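Local coordinates for protein aminotransferase, classes I and II (Silicibacter pomeroyi DSS-3, PDB 3H14) that probably catalyses pyridoxal 5'-phosphate-dependent transfer of an amino group from L-aspartate to 2-oxoglutarate, at residues 143-146 with 147-150. Numbering follows the deposited sequence.
Sequences PTAP and ENRL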
loop_
_atom_site.group_PDB
_atom_site.type_symbol
_atom_site.label_atom_id
_atom_site.label_comp_id
_atom_site.label_asym_id
_atom_site.label_seq_id
_atom_site.Cartn_x
_atom_site.Cartn_y
_atom_site.Cartn_z
ATOM N N PRO A 143 15.629 -8.574 1.998
ATOM C CA PRO A 143 14.896 -9.471 2.929
ATOM C C PRO A 143 14.904 -8.935 4.348
ATOM O O PRO A 143 15.952 -8.864 4.987
ATOM C CB PRO A 143 15.641 -10.808 2.815
ATOM C CG PRO A 143 16.461 -10.691 1.551
ATOM C CD PRO A 143 16.810 -9.225 1.414
ATOM N N THR A 144 13.744 -8.552 4.849
ATOM C CA THR A 144 13.641 -8.001 6.162
ATOM C C THR A 144 13.381 -9.117 7.169
ATOM O O THR A 144 12.976 -10.216 6.801
ATOM C CB THR A 144 12.546 -6.929 6.186
ATOM O OG1 THR A 144 11.310 -7.534 5.798
ATOM C CG2 THR A 144 12.904 -5.865 5.176
ATOM N N ALA A 145 13.673 -8.827 8.425
ATOM C CA ALA A 145 13.644 -9.807 9.494
ATOM C C ALA A 145 12.512 -9.482 10.458
ATOM O O ALA A 145 12.195 -8.297 10.687
ATOM C CB ALA A 145 15.023 -9.793 10.242
ATOM N N PRO A 146 11.925 -10.511 11.077
ATOM C CA PRO A 146 10.874 -10.290 12.106
ATOM C C PRO A 146 11.294 -9.366 13.270
ATOM O O PRO A 146 10.557 -8.472 13.694
ATOM C CB PRO A 146 10.544 -11.711 12.576
ATOM C CG PRO A 146 10.868 -12.560 11.394
ATOM C CD PRO A 146 12.148 -11.946 10.845
ATOM N N GLU A 147 12.513 -9.544 13.733
ATOM C CA GLU A 147 13.025 -8.734 14.803
ATOM C C GLU A 147 13.102 -7.264 14.400
ATOM O O GLU A 147 13.218 -6.387 15.260
ATOM C CB GLU A 147 14.410 -9.279 15.262
ATOM C CG GLU A 147 15.452 -9.436 14.166
ATOM C CD GLU A 147 15.529 -10.803 13.553
ATOM O OE1 GLU A 147 14.486 -11.480 13.405
ATOM O OE2 GLU A 147 16.655 -11.193 13.165
ATOM N N ASN A 148 13.047 -6.994 13.096
ATOM C CA ASN A 148 13.029 -5.630 12.549
ATOM C C ASN A 148 11.627 -5.193 12.135
ATOM O O ASN A 148 11.459 -4.153 11.490
ATOM C CB ASN A 148 13.996 -5.508 11.363
ATOM C CG ASN A 148 15.460 -5.752 11.761
ATOM O OD1 ASN A 148 15.857 -5.506 12.907
ATOM N ND2 ASN A 148 16.240 -6.290 10.831
ATOM N N ARG A 149 10.624 -5.969 12.548
ATOM C CA ARG A 149 9.242 -5.687 12.236
ATOM C C ARG A 149 8.973 -5.747 10.715
ATOM O O ARG A 149 8.069 -5.071 10.202
ATOM C CB ARG A 149 8.843 -4.319 12.809
ATOM C CG ARG A 149 7.485 -4.273 13.492
ATOM C CD ARG A 149 7.184 -2.867 14.052
ATOM N NE ARG A 149 5.912 -2.805 14.798
ATOM C CZ ARG A 149 5.723 -3.375 15.989
ATOM N NH1 ARG A 149 4.537 -3.299 16.595
ATOM N NH2 ARG A 149 6.733 -3.998 16.601
ATOM N N LEU A 150 9.753 -6.561 10.023
ATOM C CA LEU A 150 9.693 -6.735 8.570
ATOM C C LEU A 150 9.767 -5.426 7.801
ATOM O O LEU A 150 9.085 -5.239 6.796
ATOM C CB LEU A 150 8.447 -7.516 8.177
ATOM C CG LEU A 150 8.383 -8.938 8.748
ATOM C CD1 LEU A 150 7.032 -9.618 8.389
ATOM C CD2 LEU A 150 9.585 -9.759 8.261
HETATM O O HOH W 1 9.835 -5.434 4.209
HETATM O O HOH W 2 15.000 -5.977 8.435
#
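Ala145 O is the hub of this tight turn, taking backbone N-H groups from Asn148 and Leu150. Asn148 N comes to Ala145 O at 2.9 Å and Leu150 N to the same oxygen at 3.1 Å, from opposite faces of its carbonyl plane. Pro146 O, one residue on, accepts Arg149 N at 2.8 Å. The bonds from Asn148 N to Ala145 O and from Arg149 N to Pro146 O, both i to i+3, wind 146-147 into a short 3-10 turn, whereas the Leu150 N bond spans five residues. The Glu147 chain, bent at chi2 (-94°), folds back toward the preceding residues. Its CD lies 3.5 Å from Ala145 CB, and OE1 meets Pro146 CD, contacts that are van der Waals in kind. Leu150 CD2 packs 3.7 Å from Ala145 C and also lies near the Pro146 ring. Thr144 lays CB and OG1 against the Leu150 backbone, OG1 being 3.3 Å from Leu150 C. With chi1 at 59°, OG1 sits between its own backbone N and carbonyl carbon and is hydrogen-bonded to a water that donates to Leu150 O, and also to Ala122 O. An alanine here, lacking OG1, would probably leave Ala122 O and the bridging water each short of a partner and weaken the tie between the start and end of the turn. A second water accepts from Ala145 N and, at 2.7 Å, from Asn148 ND2. Farther out, backbone bonds also join Thr144 to Ala122 of the neighbouring strand 117-122, and Thr144 O accepts from Arg352. Backbone bonds and two waters thus close the surface turn that follows edge strand 138-143 of the large sheet, Thr144 ties it to Ala122, and a salt bridge from Arg149 NE to Asp311 links it to another part of the chain.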